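DUF1573 domain-containing protein (Porphyromonas gingivalis, PDB 2QSV) is of unknown function, though possibly linked to cysteine-type peptidase activity, and ends in two immunoglobulin-like (E-set) domains, the part described here. Local coordinates at residues Phe45-Asp50 against Ser66-Arg71; Met120-Tyr125 against Pro210-Lys215; His153-Arg158 against Ile200-Asn205. One frame throughout, in Å; residues are numbered along the deposited sequence.

Interaction 1: residues Phe45-Asp50 against Ser66-Arg71; sequences FVSLDD and SLAVPR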
ATOM      1  N   PHE A  45      10.893  -7.074   3.317  1.00 32.55           N
ATOM      2  CA  PHE A  45      11.336  -6.881   1.933  1.00 32.25           C
ATOM      3  C   PHE A  45      12.335  -5.737   1.789  1.00 33.71           C
ATOM      4  O   PHE A  45      12.662  -5.336   0.670  1.00 32.97           O
ATOM      5  CB  PHE A  45      10.136  -6.666   0.971  1.00 30.14           C
ATOM      6  CG  PHE A  45       9.152  -5.581   1.424  1.00 27.49           C
ATOM      7  CD1 PHE A  45       9.354  -4.231   1.109  1.00 25.99           C
ATOM      8  CD2 PHE A  45       8.018  -5.918   2.160  1.00 26.57           C
ATOM      9  CE1 PHE A  45       8.431  -3.239   1.522  1.00 25.99           C
ATOM     10  CE2 PHE A  45       7.081  -4.940   2.560  1.00 26.38           C
ATOM     11  CZ  PHE A  45       7.285  -3.608   2.229  1.00 26.28           C
ATOM     12  N   VAL A  46      12.823  -5.209   2.914  1.00 35.36           N
ATOM     13  CA  VAL A  46      13.844  -4.161   2.850  1.00 36.51           C
ATOM     14  C   VAL A  46      15.135  -4.503   3.595  1.00 38.82           C
ATOM     15  O   VAL A  46      15.154  -5.368   4.471  1.00 38.44           O
ATOM     16  CB  VAL A  46      13.354  -2.734   3.290  1.00 36.21           C
ATOM     17  CG1 VAL A  46      12.009  -2.345   2.686  1.00 31.01           C
ATOM     18  CG2 VAL A  46      13.399  -2.566   4.782  1.00 36.41           C
ATOM     19  N   SER A  47      16.195  -3.785   3.221  1.00 41.56           N
ATOM     20  CA  SER A  47      17.506  -3.820   3.864  1.00 44.38           C
ATOM     21  C   SER A  47      17.844  -2.449   4.405  1.00 45.32           C
ATOM     22  O   SER A  47      17.597  -1.431   3.725  1.00 45.45           O
ATOM     23  CB  SER A  47      18.573  -4.199   2.843  1.00 44.52           C
ATOM     24  OG  SER A  47      18.921  -5.551   3.005  1.00 49.58           O
ATOM     25  N   LEU A  48      18.390  -2.421   5.620  1.00 47.32           N
ATOM     26  CA  LEU A  48      18.922  -1.206   6.224  1.00 49.88           C
ATOM     27  C   LEU A  48      20.088  -1.522   7.185  1.00 51.83           C
ATOM     28  O   LEU A  48      19.914  -2.234   8.176  1.00 52.04           O
ATOM     29  CB  LEU A  48      17.822  -0.431   6.952  1.00 49.34           C
ATOM     30  CG  LEU A  48      18.145   0.956   7.530  1.00 49.26           C
ATOM     31  CD1 LEU A  48      18.288   1.981   6.417  1.00 49.42           C
ATOM     32  CD2 LEU A  48      17.068   1.399   8.534  1.00 48.31           C
ATOM     33  N   ASP A  49      21.272  -0.989   6.883  1.00 54.58           N
ATOM     34  CA  ASP A  49      22.415  -1.100   7.803  1.00 56.96           C
ATOM     35  C   ASP A  49      22.420   0.036   8.831  1.00 57.69           C
ATOM     36  O   ASP A  49      22.808  -0.170   9.974  1.00 58.03           O
ATOM     37  CB  ASP A  49      23.733  -1.234   7.040  1.00 57.57           C
ATOM     38  CG  ASP A  49      23.802  -2.533   6.234  1.00 60.37           C
ATOM     39  OD1 ASP A  49      24.310  -2.502   5.095  1.00 62.80           O
ATOM     40  OD2 ASP A  49      23.329  -3.585   6.738  1.00 63.47           O
ATOM     41  N   ASP A  50      21.928   1.210   8.447  1.00 58.58           N
ATOM     42  CA  ASP A  50      21.755   2.311   9.390  1.00 59.80           C
ATOM     43  C   ASP A  50      20.616   2.029  10.388  1.00 60.04           C
ATOM     44  O   ASP A  50      19.525   2.606  10.275  1.00 60.09           O
ATOM     45  CB  ASP A  50      21.484   3.611   8.628  1.00 60.12           C
ATOM     46  CG  ASP A  50      21.994   4.842   9.360  1.00 62.82           C
ATOM     47  OD1 ASP A  50      22.727   4.683  10.371  1.00 65.30           O
ATOM     48  OD2 ASP A  50      21.670   5.981   8.916  1.00 64.14           O
ATOM     49  N   SER A  66      16.790  -0.158   1.114  1.00 39.78           N
ATOM     50  CA  SER A  66      16.969  -0.909  -0.123  1.00 39.52           C
ATOM     51  C   SER A  66      15.979  -2.046  -0.230  1.00 38.45           C
ATOM     52  O   SER A  66      15.754  -2.777   0.735  1.00 37.65           O
ATOM     53  CB  SER A  66      18.366  -1.525  -0.182  1.00 39.74           C
ATOM     54  OG  SER A  66      19.336  -0.510  -0.316  1.00 44.05           O
ATOM     55  N   LEU A  67      15.449  -2.233  -1.436  1.00 37.05           N
ATOM     56  CA  LEU A  67      14.548  -3.316  -1.709  1.00 35.86           C
ATOM     57  C   LEU A  67      15.298  -4.628  -1.731  1.00 35.60           C
ATOM     58  O   LEU A  67      16.295  -4.767  -2.423  1.00 36.20           O
ATOM     59  CB  LEU A  67      13.830  -3.091  -3.055  1.00 35.47           C
ATOM     60  CG  LEU A  67      12.696  -4.058  -3.405  1.00 34.02           C
ATOM     61  CD1 LEU A  67      11.535  -4.056  -2.375  1.00 31.06           C
ATOM     62  CD2 LEU A  67      12.180  -3.726  -4.829  1.00 33.90           C
ATOM     63  N   ALA A  68      14.781  -5.598  -0.995  1.00 35.34           N
ATOM     64  CA  ALA A  68      15.338  -6.939  -0.969  1.00 35.35           C
ATOM     65  C   ALA A  68      14.178  -7.919  -0.855  1.00 34.99           C
ATOM     66  O   ALA A  68      13.808  -8.298   0.242  1.00 35.10           O
ATOM     67  CB  ALA A  68      16.325  -7.088   0.245  1.00 35.97           C
ATOM     68  N   VAL A  69      13.574  -8.297  -1.981  1.00 35.19           N
ATOM     69  CA  VAL A  69      12.376  -9.126  -1.921  1.00 36.15           C
ATOM     70  C   VAL A  69      12.778 -10.544  -1.518  1.00 37.27           C
ATOM     71  O   VAL A  69      13.641 -11.128  -2.147  1.00 37.01           O
ATOM     72  CB  VAL A  69      11.548  -9.164  -3.264  1.00 35.67           C
ATOM     73  CG1 VAL A  69      10.365 -10.170  -3.154  1.00 33.09           C
ATOM     74  CG2 VAL A  69      11.053  -7.784  -3.655  1.00 34.49           C
ATOM     75  N   PRO A  70      12.150 -11.090  -0.468  1.00 39.02           N
ATOM     76  CA  PRO A  70      12.406 -12.485  -0.132  1.00 40.99           C
ATOM     77  C   PRO A  70      12.074 -13.409  -1.304  1.00 42.83           C
ATOM     78  O   PRO A  70      11.037 -13.247  -1.969  1.00 42.87           O
ATOM     79  CB  PRO A  70      11.458 -12.754   1.044  1.00 40.29           C
ATOM     80  CG  PRO A  70      11.151 -11.443   1.602  1.00 39.93           C
ATOM     81  CD  PRO A  70      11.193 -10.469   0.462  1.00 38.63           C
ATOM     82  N   ARG A  71      12.967 -14.360  -1.568  0.50 44.06           N
ATOM     83  CA  ARG A  71      12.755 -15.382  -2.591  0.50 45.55           C
ATOM     84  C   ARG A  71      11.435 -16.065  -2.247  0.50 45.45           C
ATOM     85  O   ARG A  71      11.116 -16.243  -1.071  0.50 45.99           O
ATOM     86  CB  ARG A  71      13.906 -16.390  -2.537  0.50 46.14           C
ATOM     87  CG  ARG A  71      14.267 -17.071  -3.847  0.50 49.23           C
ATOM     88  CD  ARG A  71      15.546 -17.913  -3.646  0.50 53.31           C
ATOM     89  NE  ARG A  71      15.744 -18.937  -4.673  0.50 55.45           N
ATOM     90  CZ  ARG A  71      15.002 -20.036  -4.796  0.50 56.84           C
ATOM     91  NH1 ARG A  71      13.979 -20.257  -3.975  0.50 57.32           N
ATOM     92  NH2 ARG A  71      15.270 -20.914  -5.754  0.50 56.53           N
TER

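Interaction 2: residues Met120-Tyr125 against Pro210-Lys215; sequences MELSTY and PLRRIK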
HETATM    1  N   MSE A 120      -7.256  -8.339 -17.922  1.00 19.85           N
HETATM    2  CA  MSE A 120      -8.378  -7.848 -17.117  1.00 18.61           C
HETATM    3  C   MSE A 120      -9.161  -6.755 -17.842  1.00 20.16           C
HETATM    4  O   MSE A 120      -8.570  -5.743 -18.292  1.00 20.56           O
HETATM    5  CB  MSE A 120      -7.881  -7.363 -15.726  1.00 18.58           C
HETATM    6  CG  MSE A 120      -9.052  -6.984 -14.729  1.00 17.26           C
HETATM    7 SE   MSE A 120      -8.498  -7.120 -12.905  0.55 19.87          SE
HETATM    8  CE  MSE A 120      -7.449  -5.401 -12.988  1.00 18.33           C
ATOM      9  N   GLU A 121     -10.474  -6.939 -17.930  0.50 19.41           N
ATOM     10  CA  GLU A 121     -11.350  -5.898 -18.395  0.50 20.15           C
ATOM     11  C   GLU A 121     -12.353  -5.550 -17.290  0.50 19.95           C
ATOM     12  O   GLU A 121     -12.998  -6.436 -16.719  0.50 18.42           O
ATOM     13  CB  GLU A 121     -12.029  -6.365 -19.679  0.50 21.02           C
ATOM     14  CG  GLU A 121     -13.072  -5.449 -20.204  0.50 26.13           C
ATOM     15  CD  GLU A 121     -13.807  -6.052 -21.382  0.50 32.70           C
ATOM     16  OE1 GLU A 121     -13.123  -6.424 -22.375  0.50 35.91           O
ATOM     17  OE2 GLU A 121     -15.060  -6.129 -21.320  0.50 33.68           O
ATOM     18  N   LEU A 122     -12.458  -4.251 -16.964  1.00 18.99           N
ATOM     19  CA  LEU A 122     -13.432  -3.751 -15.968  1.00 18.41           C
ATOM     20  C   LEU A 122     -13.635  -2.231 -16.111  1.00 19.66           C
ATOM     21  O   LEU A 122     -12.851  -1.527 -16.757  1.00 18.30           O
ATOM     22  CB  LEU A 122     -13.033  -4.035 -14.488  1.00 17.62           C
ATOM     23  CG  LEU A 122     -11.594  -3.880 -13.907  1.00 19.82           C
ATOM     24  CD1 LEU A 122     -10.598  -3.016 -14.698  1.00 17.36           C
ATOM     25  CD2 LEU A 122     -11.510  -3.615 -12.464  1.00 16.08           C
ATOM     26  N   SER A 123     -14.649  -1.762 -15.417  1.00 19.37           N
ATOM     27  CA  SER A 123     -14.877  -0.356 -15.244  1.00 21.44           C
ATOM     28  C   SER A 123     -13.885   0.202 -14.224  1.00 19.87           C
ATOM     29  O   SER A 123     -13.680  -0.344 -13.134  1.00 17.76           O
ATOM     30  CB  SER A 123     -16.325  -0.173 -14.791  1.00 22.97           C
ATOM     31  OG  SER A 123     -16.458   1.148 -14.274  1.00 29.77           O
ATOM     32  N   THR A 124     -13.206   1.269 -14.606  1.00 21.18           N
ATOM     33  CA  THR A 124     -12.204   1.867 -13.708  1.00 21.08           C
ATOM     34  C   THR A 124     -12.613   3.236 -13.122  1.00 23.01           C
ATOM     35  O   THR A 124     -11.799   3.945 -12.547  1.00 21.48           O
ATOM     36  CB  THR A 124     -10.814   1.901 -14.345  1.00 21.07           C
ATOM     37  OG1 THR A 124     -10.905   2.503 -15.636  1.00 18.91           O
ATOM     38  CG2 THR A 124     -10.238   0.451 -14.468  1.00 20.61           C
ATOM     39  N   TYR A 125     -13.884   3.574 -13.270  1.00 25.12           N
ATOM     40  CA  TYR A 125     -14.419   4.828 -12.792  1.00 26.77           C
ATOM     41  C   TYR A 125     -15.823   4.554 -12.311  1.00 26.88           C
ATOM     42  O   TYR A 125     -16.688   4.165 -13.087  1.00 27.93           O
ATOM     43  CB  TYR A 125     -14.413   5.872 -13.913  1.00 28.29           C
ATOM     44  CG  TYR A 125     -14.865   7.272 -13.451  1.00 31.52           C
ATOM     45  CD1 TYR A 125     -13.958   8.192 -12.937  1.00 34.27           C
ATOM     46  CD2 TYR A 125     -16.205   7.659 -13.543  1.00 35.08           C
ATOM     47  CE1 TYR A 125     -14.372   9.497 -12.529  1.00 34.82           C
ATOM     48  CE2 TYR A 125     -16.634   8.948 -13.134  1.00 37.41           C
ATOM     49  CZ  TYR A 125     -15.709   9.853 -12.630  1.00 37.52           C
ATOM     50  OH  TYR A 125     -16.137  11.124 -12.235  1.00 39.56           O
ATOM     51  N   PRO A 210      -0.377  -4.655 -14.637  1.00 20.92           N
ATOM     52  CA  PRO A 210      -0.458  -5.508 -13.434  1.00 20.59           C
ATOM     53  C   PRO A 210      -0.950  -4.802 -12.172  1.00 21.47           C
ATOM     54  O   PRO A 210      -1.370  -5.466 -11.225  1.00 19.52           O
ATOM     55  CB  PRO A 210       0.988  -5.975 -13.236  1.00 20.49           C
ATOM     56  CG  PRO A 210       1.844  -4.860 -13.913  1.00 20.35           C
ATOM     57  CD  PRO A 210       1.018  -4.475 -15.100  1.00 20.25           C
ATOM     58  N   LEU A 211      -0.870  -3.462 -12.167  1.00 20.71           N
ATOM     59  CA  LEU A 211      -1.438  -2.647 -11.114  1.00 20.52           C
ATOM     60  C   LEU A 211      -2.570  -1.785 -11.717  1.00 21.05           C
ATOM     61  O   LEU A 211      -2.324  -0.858 -12.530  1.00 21.56           O
ATOM     62  CB  LEU A 211      -0.335  -1.826 -10.387  1.00 20.80           C
ATOM     63  CG  LEU A 211      -0.787  -0.740  -9.413  1.00 22.66           C
ATOM     64  CD1 LEU A 211      -1.597  -1.295  -8.257  1.00 20.27           C
ATOM     65  CD2 LEU A 211       0.450   0.044  -8.894  1.00 26.56           C
ATOM     66  N   ARG A 212      -3.818  -2.097 -11.326  1.00 19.41           N
ATOM     67  CA  ARG A 212      -4.978  -1.472 -11.952  1.00 18.74           C
ATOM     68  C   ARG A 212      -5.737  -0.697 -10.889  1.00 18.26           C
ATOM     69  O   ARG A 212      -5.820  -1.151  -9.783  1.00 19.43           O
ATOM     70  CB  ARG A 212      -5.849  -2.588 -12.571  1.00 19.08           C
ATOM     71  CG  ARG A 212      -6.672  -2.112 -13.717  1.00 17.34           C
ATOM     72  CD  ARG A 212      -5.835  -1.868 -14.985  1.00 15.53           C
ATOM     73  NE  ARG A 212      -6.810  -1.365 -15.917  1.00 15.31           N
ATOM     74  CZ  ARG A 212      -7.597  -2.146 -16.659  1.00 19.07           C
ATOM     75  NH1 ARG A 212      -7.461  -3.511 -16.616  1.00 16.11           N
ATOM     76  NH2 ARG A 212      -8.470  -1.563 -17.466  1.00 17.91           N
ATOM     77  N   ARG A 213      -6.220   0.514 -11.180  1.00 18.21           N
ATOM     78  CA  ARG A 213      -6.927   1.288 -10.176  1.00 17.73           C
ATOM     79  C   ARG A 213      -8.283   1.704 -10.637  1.00 16.93           C
ATOM     80  O   ARG A 213      -8.480   2.135 -11.774  1.00 17.99           O
ATOM     81  CB  ARG A 213      -6.131   2.532  -9.706  1.00 19.38           C
ATOM     82  CG  ARG A 213      -4.865   2.207  -9.025  1.00 22.47           C
ATOM     83  CD  ARG A 213      -4.139   3.517  -8.847  1.00 27.12           C
ATOM     84  NE  ARG A 213      -2.929   3.449  -8.050  1.00 27.55           N
ATOM     85  CZ  ARG A 213      -1.707   3.399  -8.552  1.00 25.90           C
ATOM     86  NH1 ARG A 213      -1.519   3.301  -9.841  1.00 26.54           N
ATOM     87  NH2 ARG A 213      -0.683   3.398  -7.750  1.00 27.67           N
ATOM     88  N   ILE A 214      -9.229   1.523  -9.739  1.00 16.55           N
ATOM     89  CA  ILE A 214     -10.558   1.954  -9.949  1.00 19.28           C
ATOM     90  C   ILE A 214     -10.776   3.182  -9.071  1.00 20.18           C
ATOM     91  O   ILE A 214     -10.607   3.108  -7.849  1.00 21.30           O
ATOM     92  CB  ILE A 214     -11.588   0.859  -9.489  1.00 18.54           C
ATOM     93  CG1 ILE A 214     -11.400  -0.419 -10.310  1.00 20.27           C
ATOM     94  CG2 ILE A 214     -13.023   1.349  -9.687  1.00 17.75           C
ATOM     95  CD1 ILE A 214     -12.133  -1.586  -9.654  1.00 20.58           C
ATOM     96  N   LYS A 215     -11.147   4.292  -9.693  1.00 21.54           N
ATOM     97  CA  LYS A 215     -11.534   5.481  -8.928  0.50 22.06           C
ATOM     98  C   LYS A 215     -13.002   5.425  -8.556  1.00 22.06           C
ATOM     99  O   LYS A 215     -13.867   5.320  -9.409  1.00 21.62           O
ATOM    100  CB  LYS A 215     -11.260   6.775  -9.711  0.50 22.58           C
ATOM    101  CG  LYS A 215     -11.954   8.023  -9.066  0.50 24.36           C
ATOM    102  CD  LYS A 215     -11.366   8.374  -7.676  0.50 24.59           C
ATOM    103  CE  LYS A 215      -9.904   8.805  -7.773  0.50 26.16           C
ATOM    104  NZ  LYS A 215      -9.093   8.458  -6.599  0.50 27.77           N
TER
HETATM  105  O   HOH W   1     -10.744  -2.618 -19.038  1.00 24.57           O

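Interaction 3: residues His153-Arg158 against Ile200-Asn205; sequences HSVTTR and ISIICN. With NA (sodium ion), chain C.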
ATOM      1  N   HIS A 153      -3.966 -10.970  -7.274  1.00 20.26           N
ATOM      2  CA  HIS A 153      -3.057 -11.184  -6.175  1.00 21.30           C
ATOM      3  C   HIS A 153      -3.426 -10.363  -4.942  1.00 20.45           C
ATOM      4  O   HIS A 153      -3.254 -10.822  -3.826  1.00 20.34           O
ATOM      5  CB  HIS A 153      -1.628 -10.864  -6.587  1.00 20.13           C
ATOM      6  CG  HIS A 153      -1.159 -11.620  -7.768  1.00 23.08           C
ATOM      7  ND1 HIS A 153      -1.200 -12.998  -7.827  1.00 23.15           N
ATOM      8  CD2 HIS A 153      -0.607 -11.203  -8.933  1.00 21.88           C
ATOM      9  CE1 HIS A 153      -0.669 -13.396  -8.968  1.00 24.21           C
ATOM     10  NE2 HIS A 153      -0.304 -12.325  -9.658  1.00 25.48           N
ATOM     11  N   SER A 154      -3.887  -9.132  -5.134  1.00 20.28           N
ATOM     12  CA  SER A 154      -4.373  -8.346  -3.985  1.00 20.04           C
ATOM     13  C   SER A 154      -5.374  -7.305  -4.458  1.00 20.02           C
ATOM     14  O   SER A 154      -5.333  -6.884  -5.611  1.00 18.75           O
ATOM     15  CB  SER A 154      -3.191  -7.667  -3.228  1.00 20.31           C
ATOM     16  OG  SER A 154      -2.534  -6.768  -4.090  1.00 20.68           O
ATOM     17  N   VAL A 155      -6.275  -6.903  -3.564  1.00 19.73           N
ATOM     18  CA  VAL A 155      -7.257  -5.887  -3.846  1.00 22.23           C
ATOM     19  C   VAL A 155      -7.247  -5.033  -2.589  1.00 23.92           C
ATOM     20  O   VAL A 155      -7.649  -5.496  -1.531  1.00 25.58           O
ATOM     21  CB  VAL A 155      -8.698  -6.444  -4.124  1.00 22.27           C
ATOM     22  CG1 VAL A 155      -9.681  -5.293  -4.233  1.00 22.25           C
ATOM     23  CG2 VAL A 155      -8.766  -7.306  -5.468  1.00 18.08           C
ATOM     24  N   THR A 156      -6.739  -3.810  -2.696  1.00 24.10           N
ATOM     25  CA  THR A 156      -6.551  -2.987  -1.508  1.00 23.90           C
ATOM     26  C   THR A 156      -7.214  -1.592  -1.616  1.00 23.10           C
ATOM     27  O   THR A 156      -7.311  -0.995  -2.704  1.00 21.91           O
ATOM     28  CB  THR A 156      -5.056  -2.908  -1.074  1.00 25.05           C
ATOM     29  OG1 THR A 156      -4.241  -2.605  -2.189  1.00 24.85           O
ATOM     30  CG2 THR A 156      -4.538  -4.258  -0.441  1.00 26.53           C
ATOM     31  N   THR A 157      -7.720  -1.128  -0.481  1.00 21.72           N
ATOM     32  CA  THR A 157      -8.232   0.220  -0.357  1.00 24.46           C
ATOM     33  C   THR A 157      -7.463   0.959   0.794  1.00 25.49           C
ATOM     34  O   THR A 157      -7.031   0.337   1.788  1.00 27.06           O
ATOM     35  CB  THR A 157      -9.783   0.230  -0.158  1.00 23.62           C
ATOM     36  OG1 THR A 157     -10.113  -0.552   0.984  1.00 27.12           O
ATOM     37  CG2 THR A 157     -10.531  -0.382  -1.397  1.00 22.45           C
ATOM     38  N   ARG A 158      -7.267   2.250   0.648  1.00 25.66           N
ATOM     39  CA  ARG A 158      -6.624   3.037   1.715  1.00 27.75           C
ATOM     40  C   ARG A 158      -7.673   3.876   2.494  1.00 27.71           C
ATOM     41  O   ARG A 158      -7.529   4.112   3.680  1.00 30.15           O
ATOM     42  CB  ARG A 158      -5.514   3.959   1.148  1.00 27.38           C
ATOM     43  CG  ARG A 158      -4.372   3.254   0.373  1.00 31.47           C
ATOM     44  CD  ARG A 158      -3.617   2.210   1.200  1.00 37.73           C
ATOM     45  NE  ARG A 158      -2.400   1.709   0.522  1.00 42.91           N
ATOM     46  CZ  ARG A 158      -1.847   0.495   0.688  1.00 42.61           C
ATOM     47  NH1 ARG A 158      -2.410  -0.402   1.503  1.00 44.58           N
ATOM     48  NH2 ARG A 158      -0.719   0.171   0.024  1.00 40.55           N
ATOM     49  N   ILE A 200      -9.495   1.952  -5.610  1.00 20.52           N
ATOM     50  CA  ILE A 200      -9.295   0.535  -5.351  1.00 18.78           C
ATOM     51  C   ILE A 200      -8.072   0.087  -6.157  1.00 17.15           C
ATOM     52  O   ILE A 200      -8.054   0.258  -7.336  1.00 16.74           O
ATOM     53  CB  ILE A 200     -10.533  -0.343  -5.762  1.00 18.48           C
ATOM     54  CG1 ILE A 200     -11.767   0.087  -4.957  1.00 19.67           C
ATOM     55  CG2 ILE A 200     -10.180  -1.801  -5.470  1.00 14.81           C
ATOM     56  CD1 ILE A 200     -13.179  -0.306  -5.621  1.00 17.78           C
ATOM     57  N   SER A 201      -7.070  -0.487  -5.509  1.00 17.30           N
ATOM     58  CA  SER A 201      -5.872  -0.927  -6.205  1.00 19.16           C
ATOM     59  C   SER A 201      -5.855  -2.448  -6.340  1.00 19.20           C
ATOM     60  O   SER A 201      -6.065  -3.183  -5.341  1.00 21.48           O
ATOM     61  CB  SER A 201      -4.608  -0.475  -5.466  1.00 18.44           C
ATOM     62  OG  SER A 201      -4.555   0.948  -5.420  1.00 21.78           O
ATOM     63  N   ILE A 202      -5.640  -2.905  -7.573  1.00 18.59           N
ATOM     64  CA  ILE A 202      -5.642  -4.354  -7.863  1.00 18.52           C
ATOM     65  C   ILE A 202      -4.339  -4.749  -8.458  1.00 17.11           C
ATOM     66  O   ILE A 202      -3.942  -4.216  -9.442  1.00 17.48           O
ATOM     67  CB  ILE A 202      -6.821  -4.770  -8.862  1.00 18.71           C
ATOM     68  CG1 ILE A 202      -8.200  -4.375  -8.274  1.00 16.74           C
ATOM     69  CG2 ILE A 202      -6.691  -6.305  -9.243  1.00 16.78           C
ATOM     70  CD1 ILE A 202      -9.396  -4.474  -9.271  1.00 20.61           C
ATOM     71  N   ILE A 203      -3.655  -5.692  -7.844  1.00 17.20           N
ATOM     72  CA  ILE A 203      -2.476  -6.268  -8.451  1.00 16.78           C
ATOM     73  C   ILE A 203      -2.862  -7.640  -9.046  1.00 17.88           C
ATOM     74  O   ILE A 203      -3.443  -8.447  -8.354  1.00 17.43           O
ATOM     75  CB  ILE A 203      -1.317  -6.375  -7.468  1.00 16.78           C
ATOM     76  CG1 ILE A 203      -0.826  -4.920  -7.153  1.00 20.57           C
ATOM     77  CG2 ILE A 203      -0.147  -7.220  -8.085  1.00 17.21           C
ATOM     78  CD1 ILE A 203       0.306  -4.828  -6.253  1.00 23.48           C
ATOM     79  N   CYS A 204      -2.545  -7.861 -10.316  1.00 17.64           N
ATOM     80  CA  CYS A 204      -3.031  -9.038 -11.038  1.00 19.77           C
ATOM     81  C   CYS A 204      -1.980  -9.425 -12.030  1.00 20.51           C
ATOM     82  O   CYS A 204      -0.984  -8.708 -12.239  1.00 20.11           O
ATOM     83  CB  CYS A 204      -4.379  -8.742 -11.742  1.00 18.54           C
ATOM     84  SG  CYS A 204      -4.244  -7.471 -13.006  1.00 22.71           S
ATOM     85  N   ASN A 205      -2.218 -10.542 -12.703  1.00 21.20           N
ATOM     86  CA  ASN A 205      -1.249 -11.085 -13.625  1.00 20.43           C
ATOM     87  C   ASN A 205      -1.577 -10.706 -15.042  1.00 20.51           C
ATOM     88  O   ASN A 205      -1.399 -11.519 -15.953  1.00 20.92           O
ATOM     89  CB  ASN A 205      -1.128 -12.624 -13.454  1.00 21.04           C
ATOM     90  CG  ASN A 205      -2.378 -13.373 -13.914  1.00 20.06           C
ATOM     91  OD1 ASN A 205      -3.462 -12.785 -14.018  1.00 20.42           O
ATOM     92  ND2 ASN A 205      -2.217 -14.676 -14.249  1.00 18.56           N
TER
HETATM   93 NA    NA C 222     -10.324   0.737   3.506  1.00 42.37          NA
HETATM   94  O   HOH W   2      -3.597  -4.487  -4.248  1.00 16.76           O
HETATM   95  O   HOH W   3      -5.984   2.005  -3.119  1.00 30.96           O
HETATM   96  O   HOH W   4      -8.377   1.165   5.066  1.00 63.42           O
HETATM   97  O   HOH W   5     -11.714  -0.282   4.684  1.00 54.13           O
HETATM   98  O   HOH W   6      -9.931  -1.818   3.379  1.00 54.91           O

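Interaction 1: residues Phe45-Asp50 against Ser66-Arg71
Phe45 and Leu67 meet at an oblique angle, the leucine methyl CD1 lying 4.1 Å from the ring carbon CD1 of Phe45. With CG of Phe45 set between the backbone N and the carbonyl carbon (chi1 51°), the ring leads away from the partner segment, toward Val101 and Leu103 of strand 94-105. Leu67 instead bends its tip back to the contact, and the same CD1 also rests 3.5 Å from Phe45 O. Farther along the same segment, Pro70 brings its ring carbon CD to 4.0 Å from Phe45 CB, a plain apolar touch at the root of the aromatic side chain.

These side chains flank the end of a short antiparallel pairing, in which strand 46-47 forms the margin of the four-stranded sheet of an immunoglobulin-like, E-set domain and is joined to strand 61-67. Ser47 and Ser66 form its hydrogen-bonded pair, linked in both directions: Ser47 N to Ser66 O at 2.7 Å, and Ser66 N to Ser47 O at 3.0 Å. Their side chains share one face of the sheet, CB beside CB at 4.0 Å, while Ser47 OG approaches the methyl of Ala68. Val46 and Leu67, the neighbouring non-hydrogen-bonded pair, send their side chains apart, yet both touch Phe12. In the same pair of strands Val46 CA lies 3.2 Å from Ser66 O, a CA-H...O contact beside the bond from Ser47 N.

Just past the strand, Ala68 N donates to Phe45 O at 2.7 Å with a nearly straight N-H (169°).

Interaction 2: residues Met120-Tyr125 against Pro210-Lys215
Arg212 runs past Met120 and Leu122 in the opposite sense, and almost every part of it meets the facing segment. Its CB lies 3.3 Å from CE of Met120, a selenomethionine in this crystal, and CG is nearly as close to that methyl. The chain then bends at chi2 (74°), which lifts the guanidinium toward the backbone of 120-125. NE passes Thr124 CG2. CZ sits beneath Leu122 CD1 at 3.7 Å, so that a leucine methyl lies over one face of the flat group. NH1 donates to Met120 O at 3.0 Å; the oxygen is close to the guanidinium plane, although the nitrogen stands 51° above the carbonyl plane.

The segments belong to an immunoglobulin-like domain in which the chain crosses from one sheet to the other: strand 120-121 edges the four-stranded sheet, whereas strand 125-130 pairs in parallel with strand 211-219.

At the last atom, NH2 gives a hydrogen bond to a water 3.0 Å away, and this water also accepts from Leu122 N. Farther along, Leu122 CD2 packs 3.5 Å from Ile214 CD1, and Lys215 N donates to Thr124 O at 2.9 Å, where the parallel pairing of Tyr125 with Lys215 begins.

Interaction 3: residues His153-Arg158 against Ile200-Asn205
Two consecutive residues, His153 and Ser154, face a single residue, Ile203, across an antiparallel pair, which makes a classic beta bulge. Both backbone nitrogens turn to Ile203 O, and both bonds are weak: His153 N is close, at 2.8 Å, but strongly bent (126°), whereas Ser154 N is straighter and long, at 3.3 Å. The imidazole is carried along the end of strand 195-204, its CD2 near the backbone of Cys204 and its NE2 3.9 Å from Asn205 CB; ring and amide planes stand 77° apart. NE2 is hydrogen-bonded to Asp107.

Past the bulge, Thr156 and Ser201 form a hydrogen-bonded pair and exchange two bonds, with Ser201 N meeting Thr156 O at 2.9 Å in an almost linear approach. On the face that carries Ser154, Thr156, Ser201 and Ile203, one water joins Thr156 OG1 to Ser201 O, donating to that carbonyl and so tying a hydroxyl of one strand to the backbone of the other. Ser154 OG lies 3.6 Å from Ile203 CB and is bonded to Met77 N of the preceding domain.

The other face is largely apolar. Val155 CG1 lies 3.7 Å from Ile200 CG2, while Val155 CG2 runs beside Ile202 CG1. Thr157 divides its branches: with OG1 set between backbone N and carbonyl carbon (chi1 57°), CG2 packs alongside Ile200 CG1 and OG1 binds the sodium ion at 2.8 Å. Three waters and the carbonyl oxygens of Asn159 and Leu162 complete that site.

Strand 195-204 lies between strands 150-157 and 211-219 in the mixed sheet of this immunoglobulin-like domain, its apolar face packed against Leu162 and Ala164 of strand 162-166 in the other sheet.

Interactions 2 and 3 both reach the same mixed sheet, through neighbouring strands 211-219 and 195-204, and their centres are about 9 Å apart: Ile214 O lies 2.8 Å from Ile200 N, and Pro210 O is equally close to Cys204 N, both probable hydrogen bonds. Along the chain, interaction 3 is nested within the loop that interaction 2 closes. Interaction 1 belongs to the preceding domain; its centre is about 22 Å from that of interaction 3 and about 30 Å from that of interaction 2, with no direct touch. The sodium ion is bound at the edge of interaction 3, through Thr157, about 13 Å from the side chain of Lys215 in interaction 2. Arg158 reaches back to the first domain through a salt bridge with Asp79.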